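PDB 1WR2: hypothetical protein PH1789 from Pyrococcus horikoshii, which is of unknown function but belongs to the ATP-grasp family, with two antiparallel sheets flanked by helices. Local coordinates for residues S65-H70 with P103-L108; T18-Y23 with S230-K235; K53-P58 with V110-M115; Y57-K62 with E85-K90. One frame throughout, in Å; residues are numbered along the deposited sequence.

Contacts 3 and 4 share Y57 and P58 and reach the same four-stranded sheet, in which strands 59-64 and 109-114 are neighbours. Contact 4 is buried and wholly apolar between its segments; contact 3, partly buried, adds one water bridge. Contact 1 joins the loops that follow strand 59-64 and precede strand 109-114, nearer the surface, and relies on side-chain hydrogen bonds to backbone. Contact 2 is buried and belongs to the other, six-stranded sheet, where backbone bonds pair two strands. It touches the neighbouring parts through A19 and V21, which pack on the loop S65-H70 of contact 1, and through the salt bridge from E22 to K62 of contact 4.

Contact 1. Residues S65-H70 with P103-L108; sequences SPQILH and PDAEIL
S65 and Q67 both reach across to the backbone of E106, so two side chains of one loop hold a single residue of the other. S65 OG donates to E106 O at 2.7 Å, approaching from above the carbonyl plane. Its chi1 of 174° puts OG anti to its own N and beside the carbonyl carbon, where it also accepts from Q67 N at 3.3 Å; this is an ST turn, set within the type I turn S65-I68. The Q67 chain bends at chi2 (63°), which brings its amide back over the facing loop. There Q67 OE1 accepts from E106 N at 2.7 Å in a nearly straight bond (164° at the hydrogen), with the nitrogen again well out of the amide carbonyl plane.

A water extends the polar part. It accepts from Q67 NE2 at 3.1 Å and donates to E106 OE1 at 2.6 Å, so both ends of the Q67 amide are tied to E106, one directly and one through solvent.

Van der Waals contacts lie around these bonds. A105 CB sits against Q67 CB at 3.8 Å and also touches S65 OG, while I68 CD1 approaches the same methyl at 4.2 Å. P66 CG lies against L108 CD1 at 3.9 Å, and P66 CD faces E106 O.

The two loops follow strand 59-64 and helix 84-101. L108 is backbone-bonded to M64 as strand 109-114 is about to begin, and I68 turns inward onto L63 and onto A98 and Y101 at the end of helix 84-101.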
loop_
_atom_site.group_PDB
_atom_site.type_symbol
_atom_site.label_atom_id
_atom_site.label_comp_id
_atom_site.label_asym_id
_atom_site.label_seq_id
_atom_site.Cartn_x
_atom_site.Cartn_y
_atom_site.Cartn_z
ATOM N N SER A 65 1.681 4.121 -13.369
ATOM C CA SER A 65 1.044 3.812 -14.642
ATOM C C SER A 65 -0.026 2.751 -14.437
ATOM O O SER A 65 0.235 1.705 -13.841
ATOM C CB SER A 65 2.065 3.281 -15.653
ATOM O OG SER A 65 1.407 2.867 -16.839
ATOM N N PRO A 66 -1.243 3.004 -14.934
ATOM C CA PRO A 66 -2.343 2.047 -14.796
ATOM C C PRO A 66 -2.004 0.727 -15.485
ATOM O O PRO A 66 -2.588 -0.307 -15.173
ATOM C CB PRO A 66 -3.510 2.755 -15.478
ATOM C CG PRO A 66 -3.155 4.220 -15.364
ATOM C CD PRO A 66 -1.684 4.214 -15.649
ATOM N N GLN A 67 -1.059 0.768 -16.422
ATOM C CA GLN A 67 -0.660 -0.434 -17.158
ATOM C C GLN A 67 0.464 -1.196 -16.473
ATOM O O GLN A 67 0.763 -2.333 -16.841
ATOM C CB GLN A 67 -0.203 -0.086 -18.578
ATOM C CG GLN A 67 -1.297 0.392 -19.503
ATOM C CD GLN A 67 -1.932 1.680 -19.029
ATOM O OE1 GLN A 67 -1.243 2.661 -18.753
ATOM N NE2 GLN A 67 -3.261 1.686 -18.938
ATOM N N ILE A 68 1.092 -0.568 -15.487
ATOM C CA ILE A 68 2.192 -1.197 -14.772
ATOM C C ILE A 68 1.885 -1.227 -13.282
ATOM O O ILE A 68 2.430 -0.438 -12.511
ATOM C CB ILE A 68 3.505 -0.427 -15.003
ATOM C CG1 ILE A 68 3.705 -0.174 -16.499
ATOM C CG2 ILE A 68 4.673 -1.220 -14.446
ATOM C CD1 ILE A 68 4.923 0.649 -16.820
ATOM N N LEU A 69 1.010 -2.142 -12.880
ATOM C CA LEU A 69 0.628 -2.268 -11.479
ATOM C C LEU A 69 1.673 -3.025 -10.650
ATOM O O LEU A 69 1.920 -2.688 -9.494
ATOM C CB LEU A 69 -0.733 -2.958 -11.375
ATOM C CG LEU A 69 -1.888 -2.279 -12.122
ATOM C CD1 LEU A 69 -3.117 -3.185 -12.074
ATOM C CD2 LEU A 69 -2.193 -0.913 -11.510
ATOM N N HIS A 70 2.282 -4.049 -11.239
ATOM C CA HIS A 70 3.308 -4.828 -10.549
ATOM C C HIS A 70 4.658 -4.156 -10.804
ATOM O O HIS A 70 5.446 -4.593 -11.646
ATOM C CB HIS A 70 3.323 -6.264 -11.072
ATOM C CG HIS A 70 4.176 -7.194 -10.266
ATOM N ND1 HIS A 70 4.380 -8.511 -10.618
ATOM C CD2 HIS A 70 4.862 -7.003 -9.113
ATOM C CE1 HIS A 70 5.153 -9.091 -9.717
ATOM N NE2 HIS A 70 5.461 -8.198 -8.793
ATOM N N PRO A 103 5.177 -0.596 -23.752
ATOM C CA PRO A 103 5.410 0.636 -24.510
ATOM C C PRO A 103 4.191 1.534 -24.721
ATOM O O PRO A 103 4.336 2.713 -25.040
ATOM C CB PRO A 103 6.017 0.130 -25.827
ATOM C CG PRO A 103 5.585 -1.310 -25.909
ATOM C CD PRO A 103 5.680 -1.771 -24.487
ATOM N N ASP A 104 2.996 0.990 -24.517
ATOM C CA ASP A 104 1.770 1.763 -24.701
ATOM C C ASP A 104 1.200 2.277 -23.373
ATOM O O ASP A 104 0.078 2.792 -23.318
ATOM C CB ASP A 104 0.725 0.894 -25.404
ATOM C CG ASP A 104 0.325 -0.314 -24.575
ATOM O OD1 ASP A 104 1.230 -1.052 -24.120
ATOM O OD2 ASP A 104 -0.893 -0.519 -24.376
ATOM N N ALA A 105 1.982 2.145 -22.309
ATOM C CA ALA A 105 1.552 2.570 -20.979
ATOM C C ALA A 105 1.323 4.066 -20.816
ATOM O O ALA A 105 2.082 4.884 -21.332
ATOM C CB ALA A 105 2.574 2.104 -19.939
ATOM N N GLU A 106 0.265 4.420 -20.098
ATOM C CA GLU A 106 -0.011 5.821 -19.810
ATOM C C GLU A 106 0.844 6.122 -18.575
ATOM O O GLU A 106 0.750 5.415 -17.574
ATOM C CB GLU A 106 -1.498 6.027 -19.489
ATOM C CG GLU A 106 -1.805 7.360 -18.799
ATOM C CD GLU A 106 -3.287 7.602 -18.577
ATOM O OE1 GLU A 106 -4.011 6.651 -18.220
ATOM O OE2 GLU A 106 -3.727 8.759 -18.742
ATOM N N ILE A 107 1.704 7.137 -18.646
ATOM C CA ILE A 107 2.539 7.468 -17.495
ATOM C C ILE A 107 1.878 8.618 -16.747
ATOM O O ILE A 107 1.795 9.729 -17.255
ATOM C CB ILE A 107 3.965 7.887 -17.919
ATOM C CG1 ILE A 107 4.585 6.819 -18.824
ATOM C CG2 ILE A 107 4.839 8.068 -16.685
ATOM C CD1 ILE A 107 4.777 5.464 -18.162
ATOM N N LEU A 108 1.385 8.341 -15.546
ATOM C CA LEU A 108 0.720 9.364 -14.749
ATOM C C LEU A 108 1.704 10.229 -13.976
ATOM O O LEU A 108 1.344 11.300 -13.484
ATOM C CB LEU A 108 -0.259 8.719 -13.766
ATOM C CG LEU A 108 -1.441 7.965 -14.380
ATOM C CD1 LEU A 108 -2.308 7.381 -13.269
ATOM C CD2 LEU A 108 -2.252 8.916 -15.244
HETATM O O HOH W 1 -4.710 4.353 -19.271
#

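Contact 2. Residues T18-Y23 with S230-K235; sequences TAMVEY and SRIILK
M20 CG lies beside its backbone N (chi1 -56°) and the chain runs on extended through chi2, which lays SD alongside I232, the two side chains pointing the same way. SD lies 3.6 Å from I232 CG2. L234 CD1 reaches the same methionine, 3.8 Å from M20 CG. On the other face of the sheet I233 folds back at chi2 (-54°), which sets its CD1 3.7 Å from A19 CB.

The backbones pair in antiparallel fashion. A19 and I233 form a non-hydrogen-bonded pair, flanked by a bond on each side. L234 N donates to T18 O at 2.6 Å, almost straight at the hydrogen (171°), and M20 N donates to I232 O at 2.9 Å, nearly in line with the C=O bond. Two waters lie at M20 O: one, 2.8 Å from it, is also near S230 O, the other also near I232 O.

Strand 19-20, short and weakly bonded, lies at the edge of the six-stranded antiparallel sheet within this chain, beside strand 225-234, whose next neighbour is strand 208-218. Helices 3-14 and 22-30 cover the face that carries M20, I232 and L234: V8 and V12 of the first and V28 of the second touch M20, while A25 meets I232 and I9 meets L234.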
loop_
_atom_site.group_PDB
_atom_site.type_symbol
_atom_site.label_atom_id
_atom_site.label_comp_id
_atom_site.label_asym_id
_atom_site.label_seq_id
_atom_site.Cartn_x
_atom_site.Cartn_y
_atom_site.Cartn_z
ATOM N N THR A 18 -10.355 0.251 -13.555
ATOM C CA THR A 18 -10.775 -0.468 -12.363
ATOM C C THR A 18 -9.612 -0.548 -11.374
ATOM O O THR A 18 -9.818 -0.546 -10.158
ATOM C CB THR A 18 -11.255 -1.890 -12.697
ATOM O OG1 THR A 18 -10.148 -2.676 -13.152
ATOM C CG2 THR A 18 -12.321 -1.847 -13.783
ATOM N N ALA A 19 -8.388 -0.601 -11.894
ATOM C CA ALA A 19 -7.213 -0.685 -11.033
ATOM C C ALA A 19 -6.651 0.690 -10.679
ATOM O O ALA A 19 -6.351 1.499 -11.553
ATOM C CB ALA A 19 -6.135 -1.531 -11.699
ATOM N N MET A 20 -6.509 0.950 -9.386
ATOM C CA MET A 20 -5.967 2.221 -8.928
ATOM C C MET A 20 -4.450 2.121 -8.784
ATOM O O MET A 20 -3.931 1.097 -8.333
ATOM C CB MET A 20 -6.567 2.596 -7.570
ATOM C CG MET A 20 -8.076 2.660 -7.548
ATOM S SD MET A 20 -8.704 3.277 -5.967
ATOM C CE MET A 20 -8.436 5.035 -6.162
ATOM N N VAL A 21 -3.736 3.180 -9.159
ATOM C CA VAL A 21 -2.280 3.184 -9.024
ATOM C C VAL A 21 -1.950 3.505 -7.570
ATOM O O VAL A 21 -2.798 3.988 -6.831
ATOM C CB VAL A 21 -1.613 4.215 -9.980
ATOM C CG1 VAL A 21 -1.866 3.805 -11.433
ATOM C CG2 VAL A 21 -2.154 5.599 -9.719
ATOM N N GLU A 22 -0.722 3.229 -7.159
ATOM C CA GLU A 22 -0.319 3.431 -5.774
ATOM C C GLU A 22 -0.726 4.753 -5.130
ATOM O O GLU A 22 -1.259 4.753 -4.025
ATOM C CB GLU A 22 1.195 3.249 -5.631
ATOM C CG GLU A 22 1.685 3.244 -4.191
ATOM C CD GLU A 22 3.180 2.980 -4.086
ATOM O OE1 GLU A 22 3.791 2.549 -5.092
ATOM O OE2 GLU A 22 3.738 3.193 -2.993
ATOM N N TYR A 23 -0.500 5.877 -5.807
ATOM C CA TYR A 23 -0.843 7.150 -5.189
ATOM C C TYR A 23 -2.337 7.340 -5.031
ATOM O O TYR A 23 -2.772 7.969 -4.071
ATOM C CB TYR A 23 -0.205 8.334 -5.947
ATOM C CG TYR A 23 -0.915 8.778 -7.204
ATOM C CD1 TYR A 23 -2.073 9.554 -7.143
ATOM C CD2 TYR A 23 -0.427 8.424 -8.459
ATOM C CE1 TYR A 23 -2.730 9.963 -8.314
ATOM C CE2 TYR A 23 -1.071 8.824 -9.628
ATOM C CZ TYR A 23 -2.220 9.590 -9.548
ATOM O OH TYR A 23 -2.858 9.962 -10.703
ATOM N N SER A 230 0.314 -0.121 -1.622
ATOM C CA SER A 230 -1.079 -0.541 -1.541
ATOM C C SER A 230 -1.694 -0.648 -2.928
ATOM O O SER A 230 -1.299 0.064 -3.854
ATOM C CB SER A 230 -1.894 0.461 -0.717
ATOM O OG SER A 230 -3.278 0.139 -0.716
ATOM N N ARG A 231 -2.658 -1.548 -3.067
ATOM C CA ARG A 231 -3.341 -1.708 -4.337
ATOM C C ARG A 231 -4.833 -1.810 -4.067
ATOM O O ARG A 231 -5.263 -2.430 -3.090
ATOM C CB ARG A 231 -2.854 -2.956 -5.081
ATOM C CG ARG A 231 -3.271 -4.264 -4.462
ATOM C CD ARG A 231 -3.049 -5.402 -5.445
ATOM N NE ARG A 231 -4.251 -6.217 -5.591
ATOM C CZ ARG A 231 -4.695 -6.689 -6.754
ATOM N NH1 ARG A 231 -4.037 -6.422 -7.877
ATOM N NH2 ARG A 231 -5.794 -7.433 -6.793
ATOM N N ILE A 232 -5.615 -1.159 -4.918
ATOM C CA ILE A 232 -7.063 -1.185 -4.796
ATOM C C ILE A 232 -7.648 -1.463 -6.176
ATOM O O ILE A 232 -7.295 -0.796 -7.153
ATOM C CB ILE A 232 -7.617 0.165 -4.272
ATOM C CG1 ILE A 232 -7.099 0.435 -2.854
ATOM C CG2 ILE A 232 -9.137 0.147 -4.269
ATOM C CD1 ILE A 232 -7.575 1.759 -2.265
ATOM N N ILE A 233 -8.515 -2.473 -6.249
ATOM C CA ILE A 233 -9.186 -2.835 -7.495
ATOM C C ILE A 233 -10.659 -2.479 -7.308
ATOM O O ILE A 233 -11.317 -2.973 -6.389
ATOM C CB ILE A 233 -9.080 -4.344 -7.797
ATOM C CG1 ILE A 233 -7.607 -4.754 -7.922
ATOM C CG2 ILE A 233 -9.850 -4.667 -9.079
ATOM C CD1 ILE A 233 -6.810 -3.927 -8.920
ATOM N N LEU A 234 -11.166 -1.616 -8.180
ATOM C CA LEU A 234 -12.548 -1.171 -8.099
ATOM C C LEU A 234 -13.509 -2.006 -8.936
ATOM O O LEU A 234 -13.109 -2.695 -9.878
ATOM C CB LEU A 234 -12.636 0.295 -8.529
ATOM C CG LEU A 234 -11.800 1.292 -7.721
ATOM C CD1 LEU A 234 -11.816 2.648 -8.421
ATOM C CD2 LEU A 234 -12.349 1.405 -6.301
ATOM N N LYS A 235 -14.782 -1.939 -8.563
ATOM C CA LYS A 235 -15.841 -2.646 -9.265
ATOM C C LYS A 235 -16.421 -1.681 -10.287
ATOM O O LYS A 235 -16.629 -0.501 -9.995
ATOM C CB LYS A 235 -16.928 -3.097 -8.280
ATOM C CG LYS A 235 -16.489 -4.254 -7.392
ATOM C CD LYS A 235 -17.028 -4.149 -5.971
ATOM C CE LYS A 235 -18.482 -4.535 -5.872
ATOM N NZ LYS A 235 -18.852 -4.703 -4.445
HETATM O O HOH W 2 -1.780 0.193 -6.832
HETATM O O HOH W 3 -4.366 -1.430 -7.632
#

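Contact 3. Residues K53-P58 with V110-M115; sequences KEIGYP and VLVAPM
P58 O and M115 N are joined through one water, which donates to P58 O at 2.6 Å and accepts from M115 N at 3.0 Å. The same carbonyl oxygen has the M115 CG methylene 3.6 Å away. P58 follows a cis peptide bond, and its ring meets the M115 side chain at about a right angle, CG to CG 3.8 Å. The methionine bends at chi2, and SD packs on V60 of strand 59-64, while CE turns off from it.

The second half of the contact belongs to I55, the last residue of helix 45-55. Its CG1 takes the sterically crowded place between backbone N and carbonyl carbon (chi1 67°), and the extended remainder carries CD1 down onto strand 109-114. There the methyl rests against the A113-P114 peptide, 3.5 Å from A113 C. Side-chain contacts are looser: CD1 is 4.1 Å from V112 CG1 and 4.2 Å from P114 CD. Just after I55 the chain leaves the helix at G56, whose phi is positive (87°), and turns toward strand 59-64, which lies beside strand 109-114 in the four-stranded sheet. Helix 45-55 therefore forms the middle of a beta-alpha-beta crossover from strand 40-42 to strand 59-64, and I55 packs on the strand that lies between those two.

I55 CD1 lies over the face of the A113-P114 peptide, a surface that asks for no polar partner from it. The chemistry is consequently van der Waals contact between hydrocarbon and backbone, with a shared water as the polar link.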
loop_
_atom_site.group_PDB
_atom_site.type_symbol
_atom_site.label_atom_id
_atom_site.label_comp_id
_atom_site.label_asym_id
_atom_site.label_seq_id
_atom_site.Cartn_x
_atom_site.Cartn_y
_atom_site.Cartn_z
ATOM N N LYS A 53 14.320 17.150 -2.477
ATOM C CA LYS A 53 14.937 18.079 -1.532
ATOM C C LYS A 53 13.957 18.363 -0.405
ATOM O O LYS A 53 14.342 18.505 0.756
ATOM C CB LYS A 53 15.302 19.395 -2.221
ATOM C CG LYS A 53 16.531 19.323 -3.104
ATOM C CD LYS A 53 16.980 20.718 -3.510
ATOM C CE LYS A 53 18.320 20.684 -4.222
ATOM N NZ LYS A 53 18.782 22.046 -4.581
ATOM N N GLU A 54 12.682 18.433 -0.764
ATOM C CA GLU A 54 11.627 18.709 0.196
ATOM C C GLU A 54 11.540 17.648 1.290
ATOM O O GLU A 54 11.658 17.968 2.470
ATOM C CB GLU A 54 10.287 18.822 -0.535
ATOM C CG GLU A 54 9.508 20.085 -0.207
ATOM C CD GLU A 54 8.279 20.259 -1.085
ATOM O OE1 GLU A 54 8.440 20.397 -2.316
ATOM O OE2 GLU A 54 7.153 20.257 -0.542
ATOM N N ILE A 55 11.342 16.389 0.908
ATOM C CA ILE A 55 11.234 15.327 1.898
ATOM C C ILE A 55 12.584 14.825 2.403
ATOM O O ILE A 55 12.645 14.125 3.415
ATOM C CB ILE A 55 10.415 14.130 1.361
ATOM C CG1 ILE A 55 11.161 13.436 0.226
ATOM C CG2 ILE A 55 9.053 14.615 0.875
ATOM C CD1 ILE A 55 10.448 12.199 -0.275
ATOM N N GLY A 56 13.656 15.191 1.700
ATOM C CA GLY A 56 14.997 14.792 2.105
ATOM C C GLY A 56 15.499 13.449 1.598
ATOM O O GLY A 56 14.772 12.455 1.625
ATOM N N TYR A 57 16.749 13.417 1.139
ATOM C CA TYR A 57 17.357 12.181 0.641
ATOM C C TYR A 57 17.774 11.293 1.815
ATOM O O TYR A 57 18.005 11.786 2.919
ATOM C CB TYR A 57 18.592 12.489 -0.216
ATOM C CG TYR A 57 18.301 13.106 -1.567
ATOM C CD1 TYR A 57 18.109 14.480 -1.709
ATOM C CD2 TYR A 57 18.220 12.304 -2.712
ATOM C CE1 TYR A 57 17.849 15.047 -2.970
ATOM C CE2 TYR A 57 17.959 12.852 -3.964
ATOM C CZ TYR A 57 17.777 14.220 -4.091
ATOM O OH TYR A 57 17.538 14.752 -5.340
ATOM N N PRO A 58 17.881 9.973 1.595
ATOM C CA PRO A 58 17.642 9.249 0.340
ATOM C C PRO A 58 16.156 9.048 0.059
ATOM O O PRO A 58 15.347 8.963 0.983
ATOM C CB PRO A 58 18.365 7.930 0.572
ATOM C CG PRO A 58 18.117 7.687 2.031
ATOM C CD PRO A 58 18.384 9.056 2.635
ATOM N N VAL A 110 5.670 10.146 -11.464
ATOM C CA VAL A 110 6.561 9.347 -10.634
ATOM C C VAL A 110 6.403 9.704 -9.170
ATOM O O VAL A 110 6.484 10.873 -8.790
ATOM C CB VAL A 110 8.036 9.554 -11.019
ATOM C CG1 VAL A 110 8.926 8.743 -10.094
ATOM C CG2 VAL A 110 8.249 9.142 -12.456
ATOM N N LEU A 111 6.175 8.693 -8.347
ATOM C CA LEU A 111 6.004 8.917 -6.927
ATOM C C LEU A 111 7.374 9.045 -6.269
ATOM O O LEU A 111 8.248 8.179 -6.438
ATOM C CB LEU A 111 5.212 7.752 -6.314
ATOM C CG LEU A 111 4.455 8.014 -5.010
ATOM C CD1 LEU A 111 3.625 9.281 -5.151
ATOM C CD2 LEU A 111 3.556 6.826 -4.684
ATOM N N VAL A 112 7.573 10.150 -5.557
ATOM C CA VAL A 112 8.823 10.394 -4.843
ATOM C C VAL A 112 8.465 10.180 -3.380
ATOM O O VAL A 112 7.667 10.930 -2.823
ATOM C CB VAL A 112 9.324 11.846 -5.013
ATOM C CG1 VAL A 112 10.663 12.011 -4.323
ATOM C CG2 VAL A 112 9.430 12.199 -6.477
ATOM N N ALA A 113 9.050 9.160 -2.764
ATOM C CA ALA A 113 8.747 8.850 -1.379
ATOM C C ALA A 113 10.004 8.726 -0.537
ATOM O O ALA A 113 11.118 8.709 -1.052
ATOM C CB ALA A 113 7.950 7.558 -1.307
ATOM N N PRO A 114 9.834 8.622 0.785
ATOM C CA PRO A 114 10.995 8.498 1.661
ATOM C C PRO A 114 11.432 7.049 1.857
ATOM O O PRO A 114 10.677 6.107 1.580
ATOM C CB PRO A 114 10.499 9.130 2.959
ATOM C CG PRO A 114 9.055 8.656 2.996
ATOM C CD PRO A 114 8.603 8.876 1.560
ATOM N N MET A 115 12.674 6.883 2.301
ATOM C CA MET A 115 13.205 5.564 2.601
ATOM C C MET A 115 12.777 5.320 4.042
ATOM O O MET A 115 13.402 5.816 4.985
ATOM C CB MET A 115 14.730 5.560 2.489
ATOM C CG MET A 115 15.253 5.357 1.072
ATOM S SD MET A 115 14.869 3.703 0.438
ATOM C CE MET A 115 16.103 2.732 1.312
HETATM O O HOH W 4 14.136 9.302 3.239
#

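Contact 4. Residues Y57-K62 with E85-K90; sequences YPVVLK and EELKKK
Apolar packing of a helix on a sheet joins L87 of helix 84-101 to Y57, V59 and L61, on and just before strand 59-64. The axes of 59-62 and 85-90 run 14° from parallel and approach to 9.9 Å. L87 carries most of the contact. Its CG stands opposite the backbone N (chi1 -168°), which directs both methyls to the sheet. CD1 meets the end of the Y57 ring obliquely, 3.4 Å from OH and 3.9 Å from CE2; the two side chains cross at about a right angle. V59 CG2 approaches the same methyl more loosely at 4.2 Å. L61 comes in from further along the strand, and its CD1 lies 4.0 Å from L87 CG.

V59 and L61 share the helix-covered face of the four-stranded sheet. Helix 84-101 is the connection of a beta-alpha-beta crossover from strand 77-81 to strand 109-114, parallel strands with 59-64 between them, so the helix lies over this middle strand. L87 also touches I81 of strand 77-81, and L45, L49 and A52 of helix 45-55, so it is wedged between the sheet and the second helix on this face.

One turn on, K90 adds CB, 4.3 Å from L61 CD1. The rest of its chain leads away, and NZ forms a salt bridge with E93. On the flank of the helix, K89 NZ forms a salt bridge with E86 OE2 at 3.1 Å, its hydrogen bond weak.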
loop_
_atom_site.group_PDB
_atom_site.type_symbol
_atom_site.label_atom_id
_atom_site.label_comp_id
_atom_site.label_asym_id
_atom_site.label_seq_id
_atom_site.Cartn_x
_atom_site.Cartn_y
_atom_site.Cartn_z
ATOM N N TYR A 57 16.749 13.417 1.139
ATOM C CA TYR A 57 17.357 12.181 0.641
ATOM C C TYR A 57 17.774 11.293 1.815
ATOM O O TYR A 57 18.005 11.786 2.919
ATOM C CB TYR A 57 18.592 12.489 -0.216
ATOM C CG TYR A 57 18.301 13.106 -1.567
ATOM C CD1 TYR A 57 18.109 14.480 -1.709
ATOM C CD2 TYR A 57 18.220 12.304 -2.712
ATOM C CE1 TYR A 57 17.849 15.047 -2.970
ATOM C CE2 TYR A 57 17.959 12.852 -3.964
ATOM C CZ TYR A 57 17.777 14.220 -4.091
ATOM O OH TYR A 57 17.538 14.752 -5.340
ATOM N N PRO A 58 17.881 9.973 1.595
ATOM C CA PRO A 58 17.642 9.249 0.340
ATOM C C PRO A 58 16.156 9.048 0.059
ATOM O O PRO A 58 15.347 8.963 0.983
ATOM C CB PRO A 58 18.365 7.930 0.572
ATOM C CG PRO A 58 18.117 7.687 2.031
ATOM C CD PRO A 58 18.384 9.056 2.635
ATOM N N VAL A 59 15.799 8.958 -1.218
ATOM C CA VAL A 59 14.402 8.773 -1.595
ATOM C C VAL A 59 14.202 7.571 -2.504
ATOM O O VAL A 59 15.166 6.949 -2.960
ATOM C CB VAL A 59 13.849 10.019 -2.316
ATOM C CG1 VAL A 59 14.049 11.256 -1.443
ATOM C CG2 VAL A 59 14.544 10.196 -3.662
ATOM N N VAL A 60 12.935 7.266 -2.754
ATOM C CA VAL A 60 12.512 6.160 -3.605
ATOM C C VAL A 60 11.749 6.742 -4.787
ATOM O O VAL A 60 10.991 7.696 -4.617
ATOM C CB VAL A 60 11.528 5.226 -2.855
ATOM C CG1 VAL A 60 10.885 4.247 -3.828
ATOM C CG2 VAL A 60 12.249 4.481 -1.760
ATOM N N LEU A 61 11.955 6.189 -5.981
ATOM C CA LEU A 61 11.203 6.639 -7.148
ATOM C C LEU A 61 10.358 5.454 -7.593
ATOM O O LEU A 61 10.847 4.324 -7.658
ATOM C CB LEU A 61 12.124 7.088 -8.291
ATOM C CG LEU A 61 12.881 8.409 -8.126
ATOM C CD1 LEU A 61 13.567 8.745 -9.447
ATOM C CD2 LEU A 61 11.916 9.540 -7.737
ATOM N N LYS A 62 9.084 5.708 -7.867
ATOM C CA LYS A 62 8.167 4.658 -8.299
ATOM C C LYS A 62 7.312 5.178 -9.441
ATOM O O LYS A 62 6.491 6.073 -9.244
ATOM C CB LYS A 62 7.242 4.243 -7.156
ATOM C CG LYS A 62 7.932 3.764 -5.891
ATOM C CD LYS A 62 6.870 3.339 -4.890
ATOM C CE LYS A 62 7.452 2.834 -3.594
ATOM N NZ LYS A 62 6.378 2.306 -2.693
ATOM N N GLU A 85 22.117 13.699 -8.715
ATOM C CA GLU A 85 22.673 13.085 -9.921
ATOM C C GLU A 85 22.103 11.686 -10.101
ATOM O O GLU A 85 21.729 11.290 -11.206
ATOM C CB GLU A 85 24.201 13.002 -9.834
ATOM C CG GLU A 85 24.920 14.349 -9.726
ATOM C CD GLU A 85 24.591 15.102 -8.444
ATOM O OE1 GLU A 85 24.712 14.501 -7.355
ATOM O OE2 GLU A 85 24.219 16.295 -8.523
ATOM N N GLU A 86 22.045 10.937 -9.008
ATOM C CA GLU A 86 21.516 9.583 -9.035
ATOM C C GLU A 86 20.010 9.572 -9.324
ATOM O O GLU A 86 19.504 8.658 -9.970
ATOM C CB GLU A 86 21.816 8.885 -7.705
ATOM C CG GLU A 86 20.989 7.636 -7.445
ATOM C CD GLU A 86 21.617 6.711 -6.416
ATOM O OE1 GLU A 86 22.072 7.202 -5.355
ATOM O OE2 GLU A 86 21.643 5.484 -6.673
ATOM N N LEU A 87 19.300 10.592 -8.846
ATOM C CA LEU A 87 17.860 10.682 -9.078
ATOM C C LEU A 87 17.603 10.921 -10.563
ATOM O O LEU A 87 16.663 10.372 -11.129
ATOM C CB LEU A 87 17.251 11.823 -8.236
ATOM C CG LEU A 87 15.720 11.895 -8.117
ATOM C CD1 LEU A 87 15.326 12.708 -6.884
ATOM C CD2 LEU A 87 15.136 12.509 -9.368
ATOM N N LYS A 88 18.453 11.731 -11.195
ATOM C CA LYS A 88 18.309 12.034 -12.618
ATOM C C LYS A 88 18.515 10.794 -13.476
ATOM O O LYS A 88 17.857 10.629 -14.503
ATOM C CB LYS A 88 19.314 13.107 -13.050
ATOM C CG LYS A 88 19.085 14.476 -12.433
ATOM C CD LYS A 88 20.153 15.470 -12.886
ATOM C CE LYS A 88 19.877 16.878 -12.360
ATOM N NZ LYS A 88 20.968 17.836 -12.720
ATOM N N LYS A 89 19.428 9.924 -13.055
ATOM C CA LYS A 89 19.710 8.710 -13.811
ATOM C C LYS A 89 18.665 7.622 -13.549
ATOM O O LYS A 89 18.292 6.882 -14.457
ATOM C CB LYS A 89 21.124 8.202 -13.489
ATOM C CG LYS A 89 21.288 7.477 -12.155
ATOM C CD LYS A 89 22.771 7.369 -11.779
ATOM C CE LYS A 89 23.061 6.180 -10.867
ATOM N NZ LYS A 89 22.205 6.148 -9.654
ATOM N N LYS A 90 18.187 7.527 -12.310
ATOM C CA LYS A 90 17.171 6.530 -11.978
ATOM C C LYS A 90 15.832 6.922 -12.589
ATOM O O LYS A 90 14.990 6.071 -12.870
ATOM C CB LYS A 90 17.049 6.379 -10.464
ATOM C CG LYS A 90 18.253 5.696 -9.847
ATOM C CD LYS A 90 18.482 4.345 -10.503
ATOM C CE LYS A 90 19.809 3.730 -10.076
ATOM N NZ LYS A 90 19.989 2.383 -10.681
#